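Local coordinates for integral membrane indolylacetylinositol arabinosyltransferase EmbB (Mycolicibacterium smegmatis MC2 155, PDB 7BVC), which probably polymerises arabinose into the arabinan of cell-wall arabinogalactan, acting as a membrane-embedded arabinosyltransferase, at residues R89-E94 with V116-T121; L97-A102 with N112-N117; P715-G720 with C731-D736; D776-E781 with P911-L916; N808-P813 with V823-T828. One frame throughout, in Å; residues are numbered along the deposited sequence.

How the contacts relate
The five contacts follow the chain from the concanavalin-like domain into the EmbC C-terminal domain. Contacts 1 and 2 share strand 114-118, with centres about 14 Å apart, and Val98 of contact 2 packs on Leu91 and Val118 of contact 1, so the sheet pairing of contact 2 continues into the surface loop of contact 1. Contact 3 comes next, just after helix 690-712, its centre about 46 Å from that of contact 2. Contact 5 is nested inside the long loop closed by contact 4; their centres are about 13 Å apart, and they touch through Trp913 and Val825 beside one four-stranded sheet. The set thus samples two separate domains of the enzyme.

Contact 1 (R89-E94 with V116-T121); sequences RDLPPE and VNVTET
Leu91 and Val118 make the apolar half of this contact, while Pro93 and Glu94 meet Glu120 in its polar, surface-facing half. With CG of Leu91 beside the backbone N and turned from the carbonyl carbon (chi1 -79°), the side chain extends toward Val118. One branch does the touching: CD1 of Leu91 lies 3.9 Å from CB of Val118 and meets both CG1 and CG2 of that valine at a slightly longer, equal distance. The methyl therefore sits against the branch point of the valine and not against one tip.

Glu120 works differently, because its chain is bent at chi2 (89°) and folds over the backbone of the 89-94 segment. Its CG comes to 3.2 Å from Pro93 O, and the same oxygen receives a CA-H...O contact from Glu120 CA at 3.5 Å. Farther out, Glu120 OE2 lies 3.3 Å from Glu94 CA and 3.4 Å from Glu94 CG. Glu94 is bent as well, and the two carboxylates, their planes 49° apart, keep a separation of 5.3 Å between Glu94 OE1 and Glu120 OE2. These like charges probably repel mildly, tempered by the exposed setting. Pro93 O also has a weak hydrogen bond from Arg137 NH1.

The 89-94 loop, which leads into strand 97-100, thus rests against the end of strand 114-118. The backbone of Val118 is bonded to Gly96, and Leu91 and Val118 both pack on Val98 of strand 97-100, with Leu196 of a further loop also against Leu91.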
# COMPACT_ATOMS: atom_id res chain seq x y z
N ARG B 89 31.78 49.89 5.89
CA ARG B 89 32.06 51.13 5.18
C ARG B 89 32.93 50.93 3.94
O ARG B 89 33.41 51.92 3.37
CB ARG B 89 32.72 52.14 6.12
CG ARG B 89 34.12 51.76 6.56
CD ARG B 89 34.65 52.71 7.62
NE ARG B 89 34.09 52.43 8.93
CZ ARG B 89 33.09 53.11 9.48
NH1 ARG B 89 32.54 54.13 8.82
NH2 ARG B 89 32.64 52.79 10.68
N ASP B 90 33.14 49.69 3.51
CA ASP B 90 33.87 49.39 2.29
C ASP B 90 33.01 48.78 1.20
O ASP B 90 33.33 48.94 0.02
CB ASP B 90 35.05 48.45 2.59
CG ASP B 90 36.21 49.16 3.26
OD1 ASP B 90 37.36 48.69 3.11
OD2 ASP B 90 35.97 50.18 3.94
N LEU B 91 31.94 48.07 1.56
CA LEU B 91 31.02 47.55 0.56
C LEU B 91 30.36 48.71 -0.18
O LEU B 91 30.25 49.82 0.34
CB LEU B 91 29.96 46.68 1.23
CG LEU B 91 30.35 45.26 1.60
CD1 LEU B 91 29.33 44.65 2.54
CD2 LEU B 91 30.48 44.41 0.35
N PRO B 92 29.90 48.48 -1.41
CA PRO B 92 29.13 49.49 -2.12
C PRO B 92 27.84 49.80 -1.38
O PRO B 92 27.43 49.02 -0.50
CB PRO B 92 28.85 48.84 -3.48
CG PRO B 92 29.00 47.38 -3.25
CD PRO B 92 30.09 47.26 -2.23
N PRO B 93 27.18 50.92 -1.68
CA PRO B 93 25.91 51.23 -1.00
C PRO B 93 24.91 50.09 -1.02
O PRO B 93 24.22 49.85 -0.02
CB PRO B 93 25.40 52.45 -1.77
CG PRO B 93 26.64 53.11 -2.26
CD PRO B 93 27.60 52.00 -2.59
N GLU B 94 24.81 49.36 -2.13
CA GLU B 94 23.92 48.21 -2.20
C GLU B 94 24.42 47.04 -1.36
O GLU B 94 23.63 46.15 -1.03
CB GLU B 94 23.73 47.77 -3.65
CG GLU B 94 23.32 48.89 -4.59
CD GLU B 94 24.51 49.54 -5.27
OE1 GLU B 94 25.57 49.67 -4.63
OE2 GLU B 94 24.38 49.92 -6.45
N VAL B 116 25.19 36.83 6.33
CA VAL B 116 25.40 38.12 6.98
C VAL B 116 25.31 39.18 5.89
O VAL B 116 26.30 39.49 5.22
CB VAL B 116 26.73 38.19 7.73
CG1 VAL B 116 26.86 39.51 8.46
CG2 VAL B 116 26.85 37.03 8.70
N ASN B 117 24.13 39.74 5.71
CA ASN B 117 23.86 40.65 4.60
C ASN B 117 23.97 42.11 5.03
O ASN B 117 23.74 42.46 6.19
CB ASN B 117 22.47 40.39 4.02
CG ASN B 117 22.32 38.99 3.47
OD1 ASN B 117 21.84 38.09 4.16
ND2 ASN B 117 22.73 38.80 2.23
N VAL B 118 24.30 42.96 4.06
CA VAL B 118 24.40 44.40 4.25
C VAL B 118 23.67 45.06 3.09
O VAL B 118 24.18 45.08 1.96
CB VAL B 118 25.86 44.88 4.32
CG1 VAL B 118 25.92 46.40 4.25
CG2 VAL B 118 26.52 44.37 5.59
N THR B 119 22.47 45.57 3.35
CA THR B 119 21.68 46.26 2.34
C THR B 119 22.00 47.76 2.42
O THR B 119 22.99 48.16 3.02
CB THR B 119 20.20 45.95 2.55
OG1 THR B 119 20.06 44.58 2.95
CG2 THR B 119 19.41 46.13 1.25
N GLU B 120 21.17 48.60 1.79
CA GLU B 120 21.33 50.04 1.94
C GLU B 120 20.76 50.55 3.26
O GLU B 120 21.03 51.70 3.63
CB GLU B 120 20.63 50.79 0.80
CG GLU B 120 21.15 50.54 -0.60
CD GLU B 120 20.44 49.37 -1.26
OE1 GLU B 120 19.55 48.78 -0.63
OE2 GLU B 120 20.77 49.05 -2.42
N THR B 121 19.99 49.74 3.97
CA THR B 121 19.32 50.18 5.19
C THR B 121 19.53 49.25 6.38
O THR B 121 19.07 49.58 7.48
CB THR B 121 17.81 50.34 4.95
OG1 THR B 121 17.26 49.08 4.54
CG2 THR B 121 17.54 51.38 3.88

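Contact 2 (L97-A102 with N112-N117); sequences LVFGTA and NAMLVN
Val98 N donates to Val116 O at 3.1 Å, approaching nearly along the C=O axis, and this is the firmest polar link between the two segments. The remaining bonds are weak: Val116 N to Phe99 O, Thr101 N to Met114 O, and Met114 N to Thr101 OG1 at 3.5 Å. That hydroxyl has its stronger partner outside the pair, in Ala188 O.

Leu97 with Asn117 and Gly100 with Leu115 form non-hydrogen-bonded antiparallel pairs. On their face of the sheet, CD2 of Leu97 meets CD2 of Leu115 at 3.9 Å, and Leu97 lies alongside Asn117, pointing the same way. On the other, CG of Phe99 stands between the backbone N and the carbonyl carbon (chi1 79°), and the ring leans on Val116, with Phe99 CE1 3.6 Å from Val116 CG2. Met114 SD adds a Met-aromatic contact, 5.1 Å from the Phe99 ring centroid and oblique to the ring. Beyond the strands, the methyls of Ala102 and Ala113 touch.

Ala81 and Val83 of strand 80-84 also pack on Phe99. The pair, connected through helix 109-112, is part of an antiparallel sheet in the concanavalin-like domain.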
# COMPACT_ATOMS: atom_id res chain seq x y z
N LEU B 97 27.20 40.23 0.54
CA LEU B 97 27.51 39.20 1.53
C LEU B 97 28.86 39.51 2.15
O LEU B 97 29.89 39.43 1.48
CB LEU B 97 27.52 37.82 0.88
CG LEU B 97 26.31 36.90 1.06
CD1 LEU B 97 26.63 35.53 0.48
CD2 LEU B 97 25.93 36.79 2.52
N VAL B 98 28.86 39.85 3.44
CA VAL B 98 30.12 39.95 4.17
C VAL B 98 30.79 38.58 4.22
O VAL B 98 31.98 38.44 3.90
CB VAL B 98 29.89 40.52 5.58
CG1 VAL B 98 31.21 40.62 6.32
CG2 VAL B 98 29.22 41.88 5.49
N PHE B 99 30.04 37.56 4.63
CA PHE B 99 30.46 36.18 4.48
C PHE B 99 29.21 35.31 4.56
O PHE B 99 28.13 35.78 4.90
CB PHE B 99 31.50 35.78 5.54
CG PHE B 99 30.93 35.48 6.89
CD1 PHE B 99 30.81 36.48 7.85
CD2 PHE B 99 30.55 34.19 7.23
CE1 PHE B 99 30.29 36.20 9.09
CE2 PHE B 99 30.03 33.91 8.48
CZ PHE B 99 29.90 34.91 9.41
N GLY B 100 29.39 34.03 4.24
CA GLY B 100 28.29 33.09 4.31
C GLY B 100 28.82 31.68 4.21
O GLY B 100 30.00 31.46 3.92
N THR B 101 27.93 30.72 4.47
CA THR B 101 28.27 29.31 4.38
C THR B 101 27.54 28.63 3.22
O THR B 101 27.33 27.42 3.23
CB THR B 101 27.97 28.60 5.70
OG1 THR B 101 26.56 28.34 5.79
CG2 THR B 101 28.39 29.47 6.87
N ALA B 102 27.15 29.42 2.22
CA ALA B 102 26.51 28.98 0.99
C ALA B 102 26.42 30.17 0.05
O ALA B 102 26.32 31.31 0.51
CB ALA B 102 25.13 28.39 1.26
N ASN B 112 18.83 27.09 4.56
CA ASN B 112 19.73 26.08 5.10
C ASN B 112 20.99 26.63 5.73
O ASN B 112 21.53 25.99 6.63
CB ASN B 112 20.12 25.08 4.00
CG ASN B 112 19.01 24.12 3.65
OD1 ASN B 112 18.72 23.19 4.40
ND2 ASN B 112 18.36 24.36 2.52
N ALA B 113 21.48 27.78 5.30
CA ALA B 113 22.78 28.28 5.72
C ALA B 113 22.63 29.58 6.52
O ALA B 113 21.53 30.05 6.80
CB ALA B 113 23.68 28.46 4.51
N MET B 114 23.78 30.16 6.88
CA MET B 114 23.84 31.41 7.62
C MET B 114 24.40 32.50 6.72
O MET B 114 25.46 32.33 6.11
CB MET B 114 24.71 31.27 8.87
CG MET B 114 25.21 32.59 9.42
SD MET B 114 26.73 32.43 10.37
CE MET B 114 26.09 31.88 11.95
N LEU B 115 23.69 33.62 6.64
CA LEU B 115 24.08 34.75 5.80
C LEU B 115 24.20 36.01 6.65
O LEU B 115 23.42 36.22 7.59
CB LEU B 115 23.07 34.98 4.68
CG LEU B 115 22.76 33.77 3.79
CD1 LEU B 115 21.48 34.00 3.01
CD2 LEU B 115 23.92 33.50 2.85
N VAL B 116 25.19 36.83 6.33
CA VAL B 116 25.40 38.12 6.98
C VAL B 116 25.31 39.18 5.89
O VAL B 116 26.30 39.49 5.22
CB VAL B 116 26.73 38.19 7.73
CG1 VAL B 116 26.86 39.51 8.46
CG2 VAL B 116 26.85 37.03 8.70
N ASN B 117 24.13 39.74 5.71
CA ASN B 117 23.86 40.65 4.60
C ASN B 117 23.97 42.11 5.03
O ASN B 117 23.74 42.46 6.19
CB ASN B 117 22.47 40.39 4.02
CG ASN B 117 22.32 38.99 3.47
OD1 ASN B 117 21.84 38.09 4.16
ND2 ASN B 117 22.73 38.80 2.23

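Contact 3 (P715-G720 with C731-D736)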
# COMPACT_ATOMS: atom_id res chain seq x y z
N PRO B 715 24.69 -7.21 -30.21
CA PRO B 715 25.77 -7.21 -29.28
C PRO B 715 25.71 -6.06 -28.30
O PRO B 715 26.67 -5.74 -27.85
CB PRO B 715 26.93 -6.90 -30.19
CG PRO B 715 26.34 -5.93 -31.11
CD PRO B 715 24.93 -6.39 -31.34
N THR B 716 24.53 -5.65 -27.86
CA THR B 716 24.39 -4.52 -26.93
C THR B 716 24.45 -5.02 -25.49
O THR B 716 24.81 -6.10 -25.27
CB THR B 716 23.31 -3.54 -27.37
OG1 THR B 716 23.19 -2.57 -26.36
CG2 THR B 716 21.94 -4.13 -27.58
N TYR B 717 24.05 -4.24 -24.53
CA TYR B 717 24.35 -4.66 -23.17
C TYR B 717 23.37 -5.72 -22.70
O TYR B 717 22.15 -5.48 -22.68
CB TYR B 717 24.33 -3.45 -22.23
CG TYR B 717 24.58 -3.81 -20.78
CD1 TYR B 717 25.88 -3.91 -20.29
CD2 TYR B 717 23.53 -4.06 -19.91
CE1 TYR B 717 26.11 -4.24 -18.97
CE2 TYR B 717 23.76 -4.39 -18.59
CZ TYR B 717 25.06 -4.48 -18.13
OH TYR B 717 25.29 -4.81 -16.82
N SER B 718 23.89 -6.87 -22.30
CA SER B 718 23.14 -7.87 -21.55
C SER B 718 23.93 -8.22 -20.30
O SER B 718 25.13 -7.96 -20.20
CB SER B 718 22.85 -9.12 -22.37
OG SER B 718 24.03 -9.61 -23.00
N ASN B 719 23.24 -8.83 -19.33
CA ASN B 719 23.84 -9.09 -18.03
C ASN B 719 24.83 -10.24 -18.04
O ASN B 719 25.54 -10.43 -17.05
CB ASN B 719 22.75 -9.37 -17.00
CG ASN B 719 23.10 -8.85 -15.62
OD1 ASN B 719 24.17 -8.27 -15.42
ND2 ASN B 719 22.21 -9.06 -14.66
N GLY B 720 24.91 -11.01 -19.12
CA GLY B 720 25.82 -12.14 -19.17
C GLY B 720 26.92 -11.95 -20.20
O GLY B 720 27.92 -12.67 -20.19
N CYS B 731 34.15 -2.57 -19.43
CA CYS B 731 33.32 -1.93 -18.42
C CYS B 731 31.92 -2.53 -18.46
O CYS B 731 31.66 -3.53 -19.14
CB CYS B 731 33.30 -0.42 -18.64
SG CYS B 731 34.93 0.31 -18.90
N GLY B 732 30.99 -1.93 -17.73
CA GLY B 732 29.61 -2.37 -17.76
C GLY B 732 28.80 -1.60 -18.78
O GLY B 732 29.04 -1.72 -19.98
N LEU B 733 27.84 -0.81 -18.31
CA LEU B 733 27.06 0.03 -19.21
C LEU B 733 27.86 1.18 -19.79
O LEU B 733 27.39 1.83 -20.72
CB LEU B 733 25.83 0.58 -18.50
CG LEU B 733 24.51 -0.16 -18.72
CD1 LEU B 733 23.49 0.27 -17.69
CD2 LEU B 733 23.99 0.10 -20.12
N ALA B 734 29.06 1.45 -19.27
CA ALA B 734 29.86 2.56 -19.76
C ALA B 734 30.40 2.33 -21.17
O ALA B 734 31.03 3.24 -21.72
CB ALA B 734 31.02 2.83 -18.80
N ASP B 735 30.18 1.16 -21.75
CA ASP B 735 30.64 0.87 -23.11
C ASP B 735 29.52 0.89 -24.14
O ASP B 735 29.80 0.98 -25.33
CB ASP B 735 31.33 -0.49 -23.16
CG ASP B 735 32.75 -0.44 -22.62
OD1 ASP B 735 33.22 0.66 -22.28
OD2 ASP B 735 33.39 -1.51 -22.54
N ASP B 736 28.26 0.80 -23.70
CA ASP B 736 27.13 0.70 -24.61
C ASP B 736 26.20 1.90 -24.55
O ASP B 736 25.12 1.86 -25.14
CB ASP B 736 26.35 -0.59 -24.33
CG ASP B 736 27.15 -1.83 -24.62
OD1 ASP B 736 27.44 -2.10 -25.81
OD2 ASP B 736 27.50 -2.55 -23.66
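CG of Tyr717 is anti to its own backbone N (chi1 178°), a torsion that carries the phenol ring toward Leu733. Leu733 thereby makes a CH-pi contact with the ring, joining two loops of the C-terminal domain, one before and one after the short helix 722-725. Asp736, for its part, holds its CG beside the backbone N and presents its carboxylate to the base of the same tyrosine.

Leu733 covers one face of the ring almost centrally: its CG is 4.1 Å from the Tyr717 centroid and only 5° off the ring normal. The CD2 branch leans toward the root of the ring, 4.0 Å from Tyr717 CG, and the two side chains meet at about a right angle. Asp736 comes in at the ring edge, near its plane, with OD2 3.6 Å from Tyr717 CB; the carboxylate is turned 59° from the ring.

This acid is not left to the hydrocarbon edge alone, since OD2 also forms a salt bridge with Arg725 NH1 of the intervening helix, which probably steadies its charge. A backbone bond from Asp736 N to Leu733 O closes a turn that sets both residues against the one tyrosine. Beside them Thr716 OG1 is bonded to the backbone O of Ser1038, just after strand 1028-1037. Farther along the ring, Tyr717 CE1 comes to 3.8 Å from Gly732 C.

Contact 4 (D776-E781 with P911-L916)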
# COMPACT_ATOMS: atom_id res chain seq x y z
N ASP B 776 3.49 27.22 -20.05
CA ASP B 776 4.50 27.98 -19.32
C ASP B 776 5.62 27.09 -18.80
O ASP B 776 6.79 27.25 -19.16
CB ASP B 776 3.84 28.75 -18.18
CG ASP B 776 2.85 29.78 -18.67
OD1 ASP B 776 2.67 29.89 -19.90
OD2 ASP B 776 2.24 30.48 -17.83
N ARG B 777 5.28 26.13 -17.93
CA ARG B 777 6.28 25.34 -17.21
C ARG B 777 6.44 23.98 -17.88
O ARG B 777 5.92 22.96 -17.43
CB ARG B 777 5.89 25.21 -15.75
CG ARG B 777 5.69 26.54 -15.04
CD ARG B 777 6.97 27.36 -15.05
NE ARG B 777 7.04 28.29 -13.93
CZ ARG B 777 8.11 29.02 -13.62
NH1 ARG B 777 8.08 29.83 -12.58
NH2 ARG B 777 9.20 28.93 -14.36
N ILE B 778 7.19 23.97 -18.98
CA ILE B 778 7.52 22.74 -19.70
C ILE B 778 9.03 22.59 -19.67
O ILE B 778 9.76 23.46 -20.17
CB ILE B 778 6.99 22.76 -21.15
CG1 ILE B 778 5.48 22.98 -21.15
CG2 ILE B 778 7.31 21.46 -21.85
CD1 ILE B 778 4.69 21.78 -20.68
N ILE B 779 9.51 21.48 -19.10
CA ILE B 779 10.92 21.28 -18.83
C ILE B 779 11.37 19.97 -19.48
O ILE B 779 10.57 19.16 -19.93
CB ILE B 779 11.23 21.27 -17.32
CG1 ILE B 779 10.27 20.33 -16.60
CG2 ILE B 779 11.11 22.68 -16.75
CD1 ILE B 779 10.43 20.34 -15.11
N ALA B 780 12.69 19.78 -19.51
CA ALA B 780 13.30 18.64 -20.18
C ALA B 780 13.19 17.39 -19.32
O ALA B 780 13.76 17.33 -18.23
CB ALA B 780 14.77 18.94 -20.50
N GLU B 781 12.44 16.40 -19.81
CA GLU B 781 12.37 15.07 -19.20
C GLU B 781 11.90 15.12 -17.75
O GLU B 781 12.44 14.44 -16.88
CB GLU B 781 13.72 14.35 -19.31
CG GLU B 781 14.25 14.25 -20.72
CD GLU B 781 15.61 13.58 -20.77
OE1 GLU B 781 15.97 12.88 -19.81
OE2 GLU B 781 16.32 13.76 -21.78
N PRO B 911 4.03 14.96 -21.23
CA PRO B 911 4.03 16.35 -21.72
C PRO B 911 5.39 17.03 -21.74
O PRO B 911 5.44 18.23 -22.05
CB PRO B 911 3.10 17.04 -20.71
CG PRO B 911 3.01 16.09 -19.50
CD PRO B 911 3.93 14.94 -19.76
N SER B 912 6.47 16.34 -21.43
CA SER B 912 7.77 16.98 -21.25
C SER B 912 8.42 17.27 -22.61
O SER B 912 7.86 16.98 -23.67
CB SER B 912 8.67 16.10 -20.38
OG SER B 912 8.94 14.87 -21.03
N TRP B 913 9.61 17.85 -22.58
CA TRP B 913 10.47 17.98 -23.75
C TRP B 913 11.32 16.72 -23.83
O TRP B 913 12.02 16.38 -22.88
CB TRP B 913 11.36 19.21 -23.65
CG TRP B 913 10.73 20.51 -24.06
CD1 TRP B 913 10.39 21.54 -23.24
CD2 TRP B 913 10.39 20.92 -25.39
NE1 TRP B 913 9.85 22.57 -23.97
CE2 TRP B 913 9.84 22.22 -25.30
CE3 TRP B 913 10.50 20.33 -26.65
CZ2 TRP B 913 9.39 22.92 -26.41
CZ3 TRP B 913 10.06 21.02 -27.75
CH2 TRP B 913 9.51 22.31 -27.63
N ARG B 914 11.26 16.03 -24.97
CA ARG B 914 11.96 14.76 -25.11
C ARG B 914 12.49 14.63 -26.52
O ARG B 914 12.33 15.53 -27.36
CB ARG B 914 11.03 13.58 -24.77
CG ARG B 914 9.68 13.66 -25.45
CD ARG B 914 8.75 12.60 -24.91
NE ARG B 914 7.44 12.64 -25.56
CZ ARG B 914 6.43 13.38 -25.14
NH1 ARG B 914 6.57 14.15 -24.08
NH2 ARG B 914 5.27 13.36 -25.79
N ASN B 915 13.14 13.50 -26.79
CA ASN B 915 13.75 13.21 -28.08
C ASN B 915 12.99 12.09 -28.77
O ASN B 915 12.75 11.04 -28.16
CB ASN B 915 15.22 12.83 -27.90
CG ASN B 915 16.12 14.03 -27.73
OD1 ASN B 915 15.89 15.09 -28.30
ND2 ASN B 915 17.17 13.87 -26.93
N LEU B 916 12.62 12.31 -30.02
CA LEU B 916 12.02 11.29 -30.87
C LEU B 916 13.12 10.71 -31.75
O LEU B 916 13.83 11.46 -32.43
CB LEU B 916 10.91 11.88 -31.74
CG LEU B 916 9.99 12.96 -31.16
CD1 LEU B 916 8.90 13.32 -32.15
CD2 LEU B 916 9.39 12.55 -29.83
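Trp913 is gripped through its backbone by the residues before and after Ala780. Its N-H points almost straight at Ile779 O (3.1 Å, 175° at the hydrogen), although the donor is tilted from that carbonyl's plane. Trp913 O in turn accepts from Glu781 N at 3.1 Å, this time with the donor in the carbonyl plane but on a more bent line. These two bonds make a single bridge between the backbones.

The closely packed part centres on Trp913, which is buried and gives up more surface here than any other residue of the pair. Ile778 CG2 approaches CD1 and NE1 of the indole obliquely, 3.4 Å from Trp913 CD1, and Ile778 O lies at the edge of the ring system, in its plane. The solvent side is formed by partly exposed residues: Ile778 CG2 lies 3.7 Å from Pro911 O, and the Glu781 side chain sets off away from the 911-916 segment, its CG 3.8 Å from Trp913 O.

The bridge adjoins strand 914-918, an outer strand of a four-stranded antiparallel sheet. The backbone of Arg914 is hydrogen-bonded to that of Ala864 in neighbouring strand 860-866, the Trp913 side chain reaches Ala865 of that strand, and Glu781 packs on Val1032 of strand 1028-1037.

Contact 5 (N808-P813 with V823-T828)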
# COMPACT_ATOMS: atom_id res chain seq x y z
N ASN B 808 13.04 32.49 -34.62
CA ASN B 808 11.69 32.19 -35.07
C ASN B 808 10.65 33.19 -34.59
O ASN B 808 9.56 33.24 -35.15
CB ASN B 808 11.28 30.79 -34.59
CG ASN B 808 10.05 30.27 -35.29
OD1 ASN B 808 9.76 30.65 -36.42
ND2 ASN B 808 9.31 29.41 -34.61
N GLY B 809 10.97 33.99 -33.57
CA GLY B 809 10.03 34.91 -32.98
C GLY B 809 9.38 34.42 -31.71
O GLY B 809 8.55 35.13 -31.14
N SER B 810 9.75 33.23 -31.23
CA SER B 810 9.16 32.65 -30.04
C SER B 810 9.90 33.13 -28.79
O SER B 810 10.98 33.72 -28.86
CB SER B 810 9.17 31.13 -30.12
OG SER B 810 10.50 30.63 -30.07
N THR B 811 9.29 32.86 -27.63
CA THR B 811 9.86 33.22 -26.34
C THR B 811 9.79 32.05 -25.36
O THR B 811 9.64 32.26 -24.15
CB THR B 811 9.15 34.44 -25.74
OG1 THR B 811 7.75 34.17 -25.62
CG2 THR B 811 9.35 35.67 -26.62
N VAL B 812 9.89 30.83 -25.87
CA VAL B 812 9.82 29.64 -25.03
C VAL B 812 11.23 29.19 -24.66
O VAL B 812 12.13 29.20 -25.52
CB VAL B 812 9.04 28.51 -25.72
CG1 VAL B 812 7.59 28.91 -25.91
CG2 VAL B 812 9.66 28.18 -27.07
N PRO B 813 11.48 28.81 -23.41
CA PRO B 813 12.80 28.30 -23.04
C PRO B 813 13.03 26.92 -23.63
O PRO B 813 12.19 26.03 -23.51
CB PRO B 813 12.76 28.27 -21.50
CG PRO B 813 11.56 29.08 -21.12
CD PRO B 813 10.59 28.94 -22.24
N VAL B 823 17.64 27.63 -33.06
CA VAL B 823 16.70 26.52 -33.11
C VAL B 823 15.28 27.09 -33.05
O VAL B 823 14.85 27.58 -31.99
CB VAL B 823 16.94 25.53 -31.96
CG1 VAL B 823 16.24 24.22 -32.23
CG2 VAL B 823 18.43 25.30 -31.77
N PRO B 824 14.53 27.07 -34.14
CA PRO B 824 13.15 27.55 -34.12
C PRO B 824 12.23 26.55 -33.41
O PRO B 824 12.62 25.43 -33.09
CB PRO B 824 12.80 27.67 -35.61
CG PRO B 824 13.71 26.70 -36.28
CD PRO B 824 14.98 26.73 -35.50
N VAL B 825 11.00 26.99 -33.17
CA VAL B 825 9.97 26.18 -32.51
C VAL B 825 8.65 26.42 -33.23
O VAL B 825 8.51 27.37 -34.01
CB VAL B 825 9.83 26.50 -31.00
CG1 VAL B 825 9.14 25.37 -30.25
CG2 VAL B 825 11.18 26.81 -30.37
N ALA B 826 7.68 25.55 -32.98
CA ALA B 826 6.33 25.70 -33.49
C ALA B 826 5.40 24.84 -32.65
O ALA B 826 5.70 23.68 -32.39
CB ALA B 826 6.23 25.30 -34.97
N GLY B 827 4.27 25.42 -32.23
CA GLY B 827 3.39 24.75 -31.29
C GLY B 827 1.94 24.88 -31.69
O GLY B 827 1.55 25.78 -32.44
N THR B 828 1.13 23.96 -31.16
CA THR B 828 -0.30 23.90 -31.42
C THR B 828 -1.14 24.42 -30.27
O THR B 828 -2.29 24.82 -30.49
CB THR B 828 -0.70 22.45 -31.73
OG1 THR B 828 0.16 21.93 -32.75
CG2 THR B 828 -2.13 22.36 -32.22
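The chain leading into the short, weakly bonded strand 826-827, at the outside of a four-stranded antiparallel sheet in the C-terminal domain, is met here by a loop, through Val812, Ser810 and Asn808 against Val825 and Pro824. The touching parts of the two segments run 71° apart. Side chains of the loop carry the contact.

Val812 and Val825 reach toward each other tip to tip, with their CG2 methyls 3.9 Å apart. Each uses a branch set by its first torsion: in Val812, CG2 stands between the backbone N and the carbonyl carbon, whereas in Val825 it is anti to the carbonyl carbon. The same Val825 methyl also meets Ser810 OG at 3.9 Å. At the other end, Asn808 CB lies 3.6 Å from Pro824 CB, the two side chains crossing at about a right angle.

On the strand side, the backbones of Ala826 and Thr828 are bonded to Val947 and Ile945 of the neighbouring strand, that of Gly827 to Ser770, and Pro824 O to Thr948 OG1. The bound calcium ion is about 14 Å from the Ala826 side chain. The contacts that can be described with confidence are van der Waals ones, between carbon atoms and with Ser810 OG beside a methyl, which implies that the loop lies against Val825 and Pro824 largely by shape, next to a strand whose residues Ala826 and Thr828 are bonded into the sheet.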